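PDB 1JYE: lactose Operon Repressor, which represses transcription of the lactose operon by binding operator DNA, and probably lets go when an inducer sugar settles between the two lobes of its core. Local coordinates for residues G178-A183 with N208-I213; S162-T167 with W201-T206; I182-G187 with L196-W201; S224-T229 with A253-T258; M249-M254 with S280-P285. The protein carries 1 engineered substitution. One frame throughout, in Å; residues are numbered along the deposited sequence.

Contact 1: G178-A183 with N208-I213; sequences GHQQIA and NQIQPI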
# COMPACT_ATOMS: atom_id res chain seq x y z
N GLY A 178 32.57 3.09 5.62
CA GLY A 178 33.37 3.17 6.84
C GLY A 178 32.67 2.80 8.14
O GLY A 178 33.24 2.92 9.22
N HIS A 179 31.42 2.34 8.05
CA HIS A 179 30.67 1.97 9.25
C HIS A 179 31.15 0.68 9.90
O HIS A 179 31.40 -0.31 9.22
CB HIS A 179 29.18 1.84 8.91
CG HIS A 179 28.53 3.15 8.59
ND1 HIS A 179 28.17 4.06 9.56
CD2 HIS A 179 28.22 3.72 7.40
CE1 HIS A 179 27.66 5.13 8.99
NE2 HIS A 179 27.68 4.96 7.68
N GLN A 180 31.25 0.71 11.23
CA GLN A 180 31.68 -0.44 12.02
C GLN A 180 30.68 -0.72 13.14
O GLN A 180 30.59 -1.84 13.63
CB GLN A 180 33.06 -0.17 12.62
CG GLN A 180 34.16 0.03 11.59
CD GLN A 180 34.46 -1.23 10.80
OE1 GLN A 180 33.61 -1.74 10.07
NE2 GLN A 180 35.68 -1.74 10.94
N GLN A 181 29.94 0.31 13.55
CA GLN A 181 28.93 0.20 14.60
C GLN A 181 27.57 0.13 13.92
O GLN A 181 26.95 1.16 13.65
CB GLN A 181 28.97 1.42 15.53
CG GLN A 181 30.25 1.55 16.35
CD GLN A 181 30.38 0.46 17.39
OE1 GLN A 181 30.73 -0.68 17.09
NE2 GLN A 181 30.08 0.81 18.64
N ILE A 182 27.10 -1.08 13.66
CA ILE A 182 25.84 -1.28 12.95
C ILE A 182 24.77 -2.02 13.73
O ILE A 182 25.05 -2.98 14.45
CB ILE A 182 26.12 -2.02 11.63
CG1 ILE A 182 27.13 -1.21 10.81
CG2 ILE A 182 24.83 -2.25 10.85
CD1 ILE A 182 27.66 -1.92 9.58
N ALA A 183 23.52 -1.57 13.59
CA ALA A 183 22.40 -2.22 14.26
C ALA A 183 21.47 -2.78 13.19
O ALA A 183 21.40 -2.26 12.08
CB ALA A 183 21.65 -1.22 15.13
N ASN A 208 32.68 -9.53 6.85
CA ASN A 208 33.41 -8.27 6.95
C ASN A 208 33.95 -8.06 8.37
O ASN A 208 34.32 -6.95 8.75
CB ASN A 208 32.51 -7.11 6.52
CG ASN A 208 32.38 -7.01 5.00
OD1 ASN A 208 33.24 -6.44 4.33
ND2 ASN A 208 31.32 -7.60 4.46
N GLN A 209 33.98 -9.15 9.13
CA GLN A 209 34.49 -9.16 10.50
C GLN A 209 33.84 -8.15 11.44
O GLN A 209 34.51 -7.56 12.29
CB GLN A 209 36.02 -8.99 10.48
CG GLN A 209 36.67 -9.96 9.49
CD GLN A 209 38.19 -9.93 9.51
OE1 GLN A 209 38.83 -10.30 8.53
NE2 GLN A 209 38.78 -9.52 10.63
N ILE A 210 32.54 -7.99 11.29
CA ILE A 210 31.78 -7.06 12.12
C ILE A 210 30.62 -7.75 12.81
O ILE A 210 29.89 -8.52 12.18
CB ILE A 210 31.18 -5.91 11.27
CG1 ILE A 210 32.30 -5.06 10.67
CG2 ILE A 210 30.25 -5.06 12.14
CD1 ILE A 210 31.82 -4.06 9.64
N GLN A 211 30.47 -7.50 14.10
CA GLN A 211 29.35 -8.04 14.86
C GLN A 211 28.47 -6.83 15.15
O GLN A 211 28.95 -5.81 15.65
CB GLN A 211 29.83 -8.68 16.17
CG GLN A 211 30.49 -10.04 15.98
CD GLN A 211 30.83 -10.71 17.30
OE1 GLN A 211 31.64 -10.20 18.07
NE2 GLN A 211 30.21 -11.86 17.57
N PRO A 212 27.18 -6.90 14.81
CA PRO A 212 26.29 -5.76 15.06
C PRO A 212 26.21 -5.42 16.55
O PRO A 212 26.28 -6.32 17.39
CB PRO A 212 24.96 -6.22 14.48
CG PRO A 212 25.00 -7.71 14.67
CD PRO A 212 26.42 -8.04 14.26
N ILE A 213 26.05 -4.14 16.88
CA ILE A 213 25.97 -3.76 18.29
C ILE A 213 24.59 -3.99 18.87
O ILE A 213 24.38 -3.85 20.07
CB ILE A 213 26.39 -2.29 18.52
CG1 ILE A 213 25.44 -1.34 17.79
CG2 ILE A 213 27.81 -2.08 18.03
CD1 ILE A 213 25.70 0.12 18.13
O HOH W 1 28.67 -3.16 14.67
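Ile210 turns its CB toward 178-183, and its side chain can be followed outward from there. CG2, set opposite the backbone N, comes within 3.6 Å of Gln180 O. Beyond CB the isoleucine passes the end of the Gln180 side chain, crossing it at about a right angle. CD1, at the tip, ends 3.8 Å from His179 O and 4.0 Å from Gln180 CD, while Val175 of helix 163-177 also packs on this isoleucine. Further along, the backbones come together where strand 182-186 begins: Ile213 N donates to Ile182 O (2.9 Å). Pro212 CB leans on the same oxygen at 3.2 Å. CG2 of Ile213 meets the carboxamide of Gln181, 3.4 Å from its OE1. Between these two zones a water accepts from Ile182 N (2.8 Å) and donates to Gln180 O and to Gln211 O (2.8 Å). The contact is thus the first rung between 182-186 and the edge strand 214-217 of a parallel sheet. Between the two segments one direct bond and one water with three bonds link the peptide groups, the water spanning the part where the chains stand too far apart for a direct bond.

Contact 2: S162-T167 with W201-T206; sequences SHEDGT and WHKYLT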
# COMPACT_ATOMS: atom_id res chain seq x y z
N SER A 162 16.53 -12.27 -4.88
CA SER A 162 17.79 -12.73 -4.30
C SER A 162 18.08 -12.07 -2.96
O SER A 162 18.52 -10.92 -2.90
CB SER A 162 18.95 -12.46 -5.26
OG SER A 162 20.18 -12.86 -4.67
N HIS A 163 17.83 -12.80 -1.87
CA HIS A 163 18.09 -12.28 -0.54
C HIS A 163 19.60 -12.17 -0.29
O HIS A 163 20.05 -11.30 0.44
CB HIS A 163 17.45 -13.19 0.51
CG HIS A 163 17.70 -14.65 0.29
ND1 HIS A 163 18.79 -15.31 0.82
CD2 HIS A 163 17.02 -15.56 -0.44
CE1 HIS A 163 18.77 -16.57 0.42
NE2 HIS A 163 17.71 -16.75 -0.34
N GLU A 164 20.37 -13.06 -0.91
CA GLU A 164 21.83 -13.02 -0.75
C GLU A 164 22.36 -11.69 -1.29
O GLU A 164 23.21 -11.05 -0.66
CB GLU A 164 22.48 -14.17 -1.52
CG GLU A 164 22.15 -15.56 -0.99
CD GLU A 164 22.91 -15.90 0.28
OE1 GLU A 164 22.62 -16.96 0.87
OE2 GLU A 164 23.80 -15.13 0.68
N ASP A 165 21.86 -11.29 -2.45
CA ASP A 165 22.31 -10.05 -3.06
C ASP A 165 21.81 -8.82 -2.32
O ASP A 165 22.55 -7.86 -2.12
CB ASP A 165 21.88 -10.00 -4.53
CG ASP A 165 22.65 -10.98 -5.40
OD1 ASP A 165 22.15 -11.38 -6.46
OD2 ASP A 165 23.79 -11.34 -5.02
N GLY A 166 20.54 -8.84 -1.91
CA GLY A 166 19.98 -7.70 -1.20
C GLY A 166 20.66 -7.41 0.12
O GLY A 166 20.91 -6.25 0.45
N THR A 167 20.97 -8.46 0.89
CA THR A 167 21.63 -8.27 2.17
C THR A 167 23.10 -7.90 1.99
O THR A 167 23.63 -7.07 2.72
CB THR A 167 21.48 -9.53 3.06
OG1 THR A 167 22.00 -10.67 2.37
CG2 THR A 167 20.01 -9.77 3.39
N TRP A 201 22.07 -10.62 6.50
CA TRP A 201 22.81 -9.52 7.09
C TRP A 201 23.93 -10.06 7.97
O TRP A 201 25.06 -9.59 7.90
CB TRP A 201 21.92 -8.63 7.95
CG TRP A 201 21.00 -7.76 7.17
CD1 TRP A 201 21.22 -7.26 5.92
CD2 TRP A 201 19.75 -7.23 7.61
NE1 TRP A 201 20.17 -6.44 5.56
CE2 TRP A 201 19.26 -6.41 6.58
CE3 TRP A 201 19.00 -7.37 8.78
CZ2 TRP A 201 18.04 -5.72 6.68
CZ3 TRP A 201 17.79 -6.69 8.89
CH2 TRP A 201 17.33 -5.87 7.84
N HIS A 202 23.60 -11.04 8.80
CA HIS A 202 24.60 -11.62 9.69
C HIS A 202 25.73 -12.27 8.91
O HIS A 202 26.90 -12.16 9.29
CB HIS A 202 23.96 -12.64 10.63
CG HIS A 202 23.26 -12.01 11.80
ND1 HIS A 202 23.94 -11.29 12.76
CD2 HIS A 202 21.96 -12.00 12.16
CE1 HIS A 202 23.08 -10.86 13.67
NE2 HIS A 202 21.87 -11.28 13.32
N LYS A 203 25.39 -12.96 7.83
CA LYS A 203 26.39 -13.62 7.00
C LYS A 203 27.42 -12.63 6.46
O LYS A 203 28.62 -12.81 6.61
CB LYS A 203 25.73 -14.36 5.83
CG LYS A 203 26.71 -14.95 4.83
CD LYS A 203 25.99 -15.64 3.68
CE LYS A 203 26.97 -16.07 2.60
NZ LYS A 203 26.29 -16.75 1.46
N TYR A 204 26.94 -11.57 5.82
CA TYR A 204 27.85 -10.59 5.25
C TYR A 204 28.55 -9.70 6.27
O TYR A 204 29.69 -9.28 6.04
CB TYR A 204 27.12 -9.80 4.16
CG TYR A 204 26.78 -10.70 3.00
CD1 TYR A 204 27.78 -11.18 2.14
CD2 TYR A 204 25.48 -11.18 2.82
CE1 TYR A 204 27.50 -12.11 1.14
CE2 TYR A 204 25.19 -12.11 1.82
CZ TYR A 204 26.20 -12.57 0.99
OH TYR A 204 25.93 -13.52 0.03
N LEU A 205 27.90 -9.42 7.40
CA LEU A 205 28.56 -8.62 8.42
C LEU A 205 29.72 -9.46 8.95
O LEU A 205 30.83 -8.95 9.15
CB LEU A 205 27.59 -8.29 9.57
CG LEU A 205 26.62 -7.13 9.32
CD1 LEU A 205 25.68 -6.98 10.50
CD2 LEU A 205 27.41 -5.85 9.10
N THR A 206 29.47 -10.75 9.15
CA THR A 206 30.51 -11.66 9.65
C THR A 206 31.66 -11.74 8.65
O THR A 206 32.83 -11.73 9.04
CB THR A 206 29.94 -13.08 9.89
OG1 THR A 206 28.92 -13.02 10.89
CG2 THR A 206 31.05 -14.02 10.37
O HOH W 2 25.48 -12.18 -2.78
O HOH W 3 20.32 -4.81 3.12
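Two helices that lie against one face of the C-terminal parallel sheet, 163-177 and 192-207, cross here, with Glu164 and Thr167 of the first meeting Trp201, Lys203 and Tyr204 of the second. The short axes pass 9.5 Å apart at a crossing angle of -54°. At the outer end Glu164 OE2 takes two donors. Tyr204 OH gives it a hydrogen bond of 2.7 Å on the anti side, with the phenol ring nearly perpendicular to the carboxylate. Lys203 NZ reaches the same oxygen at 3.1 Å in a salt bridge, arriving from above the carboxylate plane, 42° out of it. The lysine spans the gap because CG is anti to the backbone N (chi1 174°) and every later torsion is extended; the Glu164 chain bends at chi2 to meet it. Further in, Thr167 OG1 sits at the edge of the Tyr204 ring, 3.5 Å from CE2, while donating to His163 O of its own helix (2.8 Å). The threonine CB packs 3.7 Å from Trp201 CD1. Waters fill in the polar links: one, in the plane of the indole, accepts from Trp201 NE1 (2.9 Å) and donates to Gly166 O, and another donates to both Tyr204 OH (3.1 Å) and Asp165 OD2. Arg207 lies close to Lys203 NZ, adding positive charge to this end. With two direct donors on one oxygen, Glu164 is probably stabilised as the anion, and the phenol hydroxyl is held both as donor to the glutamate and as acceptor from water.

Contact 3: I182-G187 with L196-W201; sequences IALLAG and LRLAGW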
# COMPACT_ATOMS: atom_id res chain seq x y z
N ILE A 182 27.10 -1.08 13.66
CA ILE A 182 25.84 -1.28 12.95
C ILE A 182 24.77 -2.02 13.73
O ILE A 182 25.05 -2.98 14.45
CB ILE A 182 26.12 -2.02 11.63
CG1 ILE A 182 27.13 -1.21 10.81
CG2 ILE A 182 24.83 -2.25 10.85
CD1 ILE A 182 27.66 -1.92 9.58
N ALA A 183 23.52 -1.57 13.59
CA ALA A 183 22.40 -2.22 14.26
C ALA A 183 21.47 -2.78 13.19
O ALA A 183 21.40 -2.26 12.08
CB ALA A 183 21.65 -1.22 15.13
N LEU A 184 20.78 -3.86 13.53
CA LEU A 184 19.85 -4.51 12.61
C LEU A 184 18.42 -4.44 13.12
O LEU A 184 18.17 -4.63 14.30
CB LEU A 184 20.22 -5.99 12.44
CG LEU A 184 21.67 -6.34 12.08
CD1 LEU A 184 21.81 -7.86 11.99
CD2 LEU A 184 22.05 -5.68 10.77
N LEU A 185 17.49 -4.15 12.22
CA LEU A 185 16.08 -4.12 12.58
C LEU A 185 15.41 -5.07 11.60
O LEU A 185 15.13 -4.71 10.45
CB LEU A 185 15.49 -2.71 12.44
CG LEU A 185 13.97 -2.62 12.68
CD1 LEU A 185 13.60 -3.32 13.99
CD2 LEU A 185 13.55 -1.16 12.71
N ALA A 186 15.16 -6.29 12.06
CA ALA A 186 14.57 -7.34 11.24
C ALA A 186 13.06 -7.27 11.15
O ALA A 186 12.40 -6.62 11.96
CB ALA A 186 14.99 -8.71 11.78
N GLY A 187 12.52 -7.95 10.14
CA GLY A 187 11.09 -8.02 9.97
C GLY A 187 10.61 -9.10 10.93
O GLY A 187 11.43 -9.71 11.62
N LEU A 196 15.26 -14.92 6.09
CA LEU A 196 16.33 -14.98 5.10
C LEU A 196 17.11 -13.67 5.09
O LEU A 196 18.34 -13.67 4.95
CB LEU A 196 15.75 -15.24 3.70
CG LEU A 196 15.12 -16.62 3.49
CD1 LEU A 196 14.40 -16.65 2.14
CD2 LEU A 196 16.21 -17.70 3.54
N ARG A 197 16.40 -12.56 5.23
CA ARG A 197 17.02 -11.24 5.24
C ARG A 197 17.93 -11.07 6.46
O ARG A 197 19.07 -10.62 6.33
CB ARG A 197 15.93 -10.16 5.22
CG ARG A 197 16.40 -8.74 4.94
CD ARG A 197 15.20 -7.90 4.47
NE ARG A 197 14.60 -8.53 3.30
CZ ARG A 197 13.37 -8.30 2.84
NH1 ARG A 197 12.57 -7.43 3.45
NH2 ARG A 197 12.93 -8.96 1.78
N LEU A 198 17.44 -11.46 7.63
CA LEU A 198 18.25 -11.33 8.84
C LEU A 198 19.48 -12.24 8.78
O LEU A 198 20.58 -11.82 9.14
CB LEU A 198 17.41 -11.67 10.08
CG LEU A 198 18.13 -11.59 11.43
CD1 LEU A 198 18.78 -10.22 11.61
CD2 LEU A 198 17.14 -11.87 12.55
N ALA A 199 19.29 -13.47 8.31
CA ALA A 199 20.41 -14.41 8.21
C ALA A 199 21.46 -13.86 7.25
O ALA A 199 22.67 -14.00 7.49
CB ALA A 199 19.92 -15.77 7.73
N GLY A 200 20.99 -13.24 6.17
CA GLY A 200 21.89 -12.66 5.19
C GLY A 200 22.71 -11.53 5.76
O GLY A 200 23.92 -11.46 5.52
N TRP A 201 22.07 -10.62 6.50
CA TRP A 201 22.81 -9.52 7.09
C TRP A 201 23.93 -10.06 7.97
O TRP A 201 25.06 -9.59 7.90
CB TRP A 201 21.92 -8.63 7.95
CG TRP A 201 21.00 -7.76 7.17
CD1 TRP A 201 21.22 -7.26 5.92
CD2 TRP A 201 19.75 -7.23 7.61
NE1 TRP A 201 20.17 -6.44 5.56
CE2 TRP A 201 19.26 -6.41 6.58
CE3 TRP A 201 19.00 -7.37 8.78
CZ2 TRP A 201 18.04 -5.72 6.68
CZ3 TRP A 201 17.79 -6.69 8.89
CH2 TRP A 201 17.33 -5.87 7.84
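Leu184, Ala186, Leu198 and Trp201 form the apolar layer between strand 182-186 and helix 192-207. Leu184 CD1 touches Leu198 CD1 at 3.9 Å, and Ala186 CB meets the other branch of the same leucine, CD2, also at 3.9 Å. Leu198 starts from the flank of the helix; a chi1 of 179° swings its CG away from its amide nitrogen and brings both methyls to the strand, CD1 between Leu184 and Ala186, CD2 on Ala186. Leu184 and Trp201 run past one another in opposite directions, so that Leu184 CD2 lies 4.0 Å from CE3 of the indole and both leucine methyls come up against Trp201 CB. This is the first half of a beta-alpha-beta crossover: the strand leads into the helix, which returns almost antiparallel over it (166°, axes 9.0 Å apart) before strand 214-217 joins the sheet beside 182-186. A second kind of contact is made by the edge of the six-membered ring, which is directed at the strand backbone. Leu185 O approaches CH2 at 3.6 Å, and Ala186 CA approaches CZ3 at 4.0 Å, both near the ring plane. One indole face is met from within the helix by Arg197 O, 3.5 Å above the plane and offset toward the rim. No hydrogen bond crosses between the two segments. Leu185 directs its own side chain away from the helix, onto Val244 of the neighbouring strand, and the guanidinium of Arg197 turns elsewhere, bonding to Ala245 O, with a cation-pi contact to Tyr273.

Contact 4: S224-T229 with A253-T258; sequences SGFQQT and AMRAIT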
# COMPACT_ATOMS: atom_id res chain seq x y z
N SER A 224 6.44 0.08 14.23
CA SER A 224 7.35 -0.88 14.87
C SER A 224 8.79 -0.41 14.70
O SER A 224 9.63 -0.61 15.58
CB SER A 224 7.16 -2.30 14.30
OG SER A 224 7.71 -2.43 13.00
N GLY A 225 9.08 0.22 13.57
CA GLY A 225 10.42 0.73 13.33
C GLY A 225 10.72 1.86 14.30
O GLY A 225 11.83 1.99 14.82
N PHE A 226 9.71 2.69 14.55
CA PHE A 226 9.86 3.81 15.46
C PHE A 226 10.07 3.31 16.90
O PHE A 226 10.98 3.77 17.60
CB PHE A 226 8.60 4.68 15.42
CG PHE A 226 8.61 5.80 16.42
CD1 PHE A 226 9.38 6.94 16.20
CD2 PHE A 226 7.87 5.71 17.60
CE1 PHE A 226 9.42 7.97 17.14
CE2 PHE A 226 7.90 6.74 18.54
CZ PHE A 226 8.68 7.87 18.31
N GLN A 227 9.22 2.38 17.32
CA GLN A 227 9.30 1.84 18.68
C GLN A 227 10.62 1.12 18.95
O GLN A 227 11.27 1.38 19.96
CB GLN A 227 8.13 0.89 18.93
CG GLN A 227 6.77 1.53 18.78
CD GLN A 227 5.62 0.55 18.95
OE1 GLN A 227 5.61 -0.52 18.34
NE2 GLN A 227 4.66 0.91 19.78
N GLN A 228 11.00 0.22 18.06
CA GLN A 228 12.24 -0.53 18.25
C GLN A 228 13.46 0.37 18.26
O GLN A 228 14.38 0.18 19.07
CB GLN A 228 12.39 -1.59 17.15
CG GLN A 228 11.36 -2.71 17.25
CD GLN A 228 11.40 -3.40 18.60
OE1 GLN A 228 12.46 -3.83 19.06
NE2 GLN A 228 10.25 -3.52 19.25
N THR A 229 13.48 1.36 17.37
CA THR A 229 14.62 2.27 17.30
C THR A 229 14.67 3.16 18.54
O THR A 229 15.74 3.41 19.09
CB THR A 229 14.55 3.12 16.03
OG1 THR A 229 14.53 2.25 14.89
CG2 THR A 229 15.77 4.03 15.92
N ALA A 253 12.16 4.27 11.88
CA ALA A 253 13.49 4.42 12.47
C ALA A 253 13.99 5.85 12.26
O ALA A 253 14.54 6.46 13.17
CB ALA A 253 14.47 3.43 11.83
N MET A 254 13.78 6.36 11.05
CA MET A 254 14.21 7.72 10.73
C MET A 254 13.52 8.73 11.63
O MET A 254 14.13 9.71 12.07
CB MET A 254 13.92 8.01 9.25
CG MET A 254 14.84 7.25 8.30
SD MET A 254 14.30 7.31 6.59
CE MET A 254 14.34 9.08 6.30
N ARG A 255 12.24 8.51 11.91
CA ARG A 255 11.51 9.42 12.78
C ARG A 255 12.09 9.35 14.19
O ARG A 255 12.28 10.37 14.85
CB ARG A 255 10.02 9.08 12.83
CG ARG A 255 9.27 9.96 13.81
CD ARG A 255 7.81 9.57 14.01
NE ARG A 255 7.32 10.14 15.26
CZ ARG A 255 6.40 9.58 16.03
NH1 ARG A 255 5.84 8.42 15.69
NH2 ARG A 255 6.06 10.16 17.18
N ALA A 256 12.39 8.14 14.66
CA ALA A 256 12.95 7.96 16.00
C ALA A 256 14.28 8.68 16.11
O ALA A 256 14.54 9.40 17.08
CB ALA A 256 13.13 6.47 16.30
N ILE A 257 15.13 8.49 15.10
CA ILE A 257 16.44 9.13 15.07
C ILE A 257 16.30 10.65 15.14
O ILE A 257 16.93 11.31 15.97
CB ILE A 257 17.19 8.75 13.77
CG1 ILE A 257 17.53 7.26 13.78
CG2 ILE A 257 18.46 9.59 13.62
CD1 ILE A 257 17.95 6.71 12.43
N THR A 258 15.45 11.19 14.28
CA THR A 258 15.23 12.63 14.22
C THR A 258 14.67 13.21 15.52
O THR A 258 15.15 14.24 15.99
CB THR A 258 14.28 12.98 13.06
OG1 THR A 258 14.80 12.45 11.84
CG2 THR A 258 14.13 14.49 12.93
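A close helix-helix crossing with a cation-pi stack at its outer margin joins Gly225, Phe226 and Thr229 of helix 222-234 to Ala253, Arg255 and Ala256 of helix 247-259. Both helices cover the face of the C-terminal sheet opposite to helix 192-207, and the short axes approach to 7.5 Å at -42°. Small residues permit this: Gly225 C lies only 3.7 Å from Ala253 N. Thr229 faces the same groove, its CG2 3.6 Å from Ala256 CB and its OG1 3.3 Å from Ala253 CB. That hydroxyl is bonded within its own helix, donating to Gly225 O (2.7 Å), which also accepts from Thr229 N. Phe226 presents two sides. Its edge meets Ala256 N, 3.6 Å from CD1; one face carries the guanidinium of Arg255, with centres 3.8 Å apart and planes only 5° from parallel. Arg255 NH1 stands over the ring centre. The arginine gets there on a chain stretched out from CG as far as NE, so that its aliphatic part also runs along Phe226 CD1 and CE1. Glu259 forms a salt bridge with NE, and Cys281 and Ser280 of the second subunit pack on Phe226 and Arg255. NE thus pairs with Glu259 while the flat face of the guanidinium stacks on Phe226, so the charge is probably partly balanced where the group lies against the ring at the dimer interface.

Contact 5: M249-M254 with S280-P285; sequences MALGAM and SCYIPP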
# COMPACT_ATOMS: atom_id res chain seq x y z
N MET A 249 9.45 0.33 7.93
CA MET A 249 10.08 0.30 9.25
C MET A 249 11.22 1.31 9.26
O MET A 249 11.52 1.91 10.29
CB MET A 249 10.61 -1.10 9.58
CG MET A 249 9.51 -2.12 9.82
SD MET A 249 10.13 -3.63 10.58
CE MET A 249 11.01 -4.32 9.26
N ALA A 250 11.86 1.51 8.10
CA ALA A 250 12.95 2.48 8.02
C ALA A 250 12.42 3.88 8.27
O ALA A 250 13.08 4.70 8.90
CB ALA A 250 13.63 2.41 6.65
N LEU A 251 11.21 4.15 7.77
CA LEU A 251 10.59 5.46 7.98
C LEU A 251 10.43 5.69 9.48
O LEU A 251 10.71 6.78 9.99
CB LEU A 251 9.21 5.50 7.31
CG LEU A 251 8.38 6.77 7.55
CD1 LEU A 251 8.99 7.94 6.80
CD2 LEU A 251 6.95 6.53 7.07
N GLY A 252 9.98 4.65 10.18
CA GLY A 252 9.80 4.74 11.61
C GLY A 252 11.13 4.98 12.31
O GLY A 252 11.21 5.79 13.23
N ALA A 253 12.16 4.27 11.88
CA ALA A 253 13.49 4.42 12.47
C ALA A 253 13.99 5.85 12.26
O ALA A 253 14.54 6.46 13.17
CB ALA A 253 14.47 3.43 11.83
N MET A 254 13.78 6.36 11.05
CA MET A 254 14.21 7.72 10.73
C MET A 254 13.52 8.73 11.63
O MET A 254 14.13 9.71 12.07
CB MET A 254 13.92 8.01 9.25
CG MET A 254 14.84 7.25 8.30
SD MET A 254 14.30 7.31 6.59
CE MET A 254 14.34 9.08 6.30
N SER A 280 11.24 7.54 -2.07
CA SER A 280 11.97 8.61 -2.74
C SER A 280 11.61 9.96 -2.14
O SER A 280 12.29 10.96 -2.39
CB SER A 280 11.65 8.61 -4.23
OG SER A 280 10.27 8.87 -4.45
N CYS A 281 10.54 10.01 -1.35
CA CYS A 281 10.11 11.26 -0.75
C CYS A 281 10.17 11.29 0.77
O CYS A 281 9.57 12.15 1.41
CB CYS A 281 8.71 11.63 -1.24
SG CYS A 281 8.72 12.18 -2.96
N TYR A 282 10.89 10.33 1.37
CA TYR A 282 11.04 10.35 2.81
C TYR A 282 11.97 11.52 3.08
O TYR A 282 12.57 12.06 2.15
CB TYR A 282 11.68 9.05 3.32
CG TYR A 282 10.76 7.86 3.36
CD1 TYR A 282 9.40 7.98 3.06
CD2 TYR A 282 11.24 6.60 3.74
CE1 TYR A 282 8.55 6.89 3.15
CE2 TYR A 282 10.39 5.51 3.83
CZ TYR A 282 9.05 5.66 3.53
OH TYR A 282 8.20 4.58 3.64
N ILE A 283 12.09 11.92 4.34
CA ILE A 283 12.95 13.04 4.70
C ILE A 283 14.09 12.59 5.61
O ILE A 283 13.88 12.37 6.80
CB ILE A 283 12.15 14.15 5.41
CG1 ILE A 283 11.00 14.61 4.52
CG2 ILE A 283 13.07 15.31 5.76
CD1 ILE A 283 10.07 15.62 5.17
N PRO A 284 15.30 12.44 5.06
CA PRO A 284 15.63 12.65 3.64
C PRO A 284 15.36 11.39 2.82
O PRO A 284 15.06 10.34 3.38
CB PRO A 284 17.12 13.00 3.69
CG PRO A 284 17.61 12.13 4.79
CD PRO A 284 16.53 12.27 5.86
N PRO A 285 15.44 11.49 1.48
CA PRO A 285 15.20 10.32 0.62
C PRO A 285 16.00 9.12 1.09
O PRO A 285 17.19 9.22 1.38
CB PRO A 285 15.59 10.83 -0.76
CG PRO A 285 15.09 12.26 -0.70
CD PRO A 285 15.60 12.71 0.66
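The Tyr282 ring has Leu251 on one face: CD1 stands over its centre in a CH-pi contact, 3.7 Å from the centroid and 7° off the normal. The CB of the same leucine reaches CE2, also at 3.7 Å, so the residue covers the ring from the middle to the hydroxyl end. It crosses the tyrosine side chain at about a right angle, and its chi1 of 175°, which points CG away from the amide nitrogen, places CD1 above the ring. Met254 SD approaches obliquely, 5.4 Å from the ring centroid, a Met-aromatic contact. These side chains fix helix 247-259 to the irregular loop that connects strand 269-271 with strand 288-290, in the C-terminal lobe of the periplasmic binding protein-like core. The methionine chain bends at its last torsion (chi3 61°), which brings the methyl into the elbow of the loop. There CE touches Tyr282 CB at 4.0 Å and Pro284 CD at 3.9 Å, and it lies near two carbonyl oxygens, Ile283 O at 3.4 Å and Pro284 O at 3.3 Å. A cis peptide bond joins Ile283 to Pro284 and turns the chain at this point. The loop also belongs to the dimer interface: Ile283 packs on Ile283 of the second subunit, and Cys281 and Pro285 rest against Arg255 of that subunit.

All five contacts lie in the C-terminal lobe, layered about one parallel sheet. Contacts 1 and 3 share Ile182 and Ala183 at the start of strand 182-186, and Trp201 joins contact 3 to contact 2, whose centres are about 8 Å apart. Contact 2 also reaches contact 1, through a probable hydrogen bond from Ile210 N to Leu205 O (2.9 Å). Across the sheet, Leu185 CD2 touches Gly225 CA at 3.7 Å, linking contact 3 to contact 4. Contacts 4 and 5 share Ala253 and Met254, with centres about 10 Å apart, and both border the second subunit. Contacts 2 and 4, on opposite faces, stay about 23 Å apart between centres.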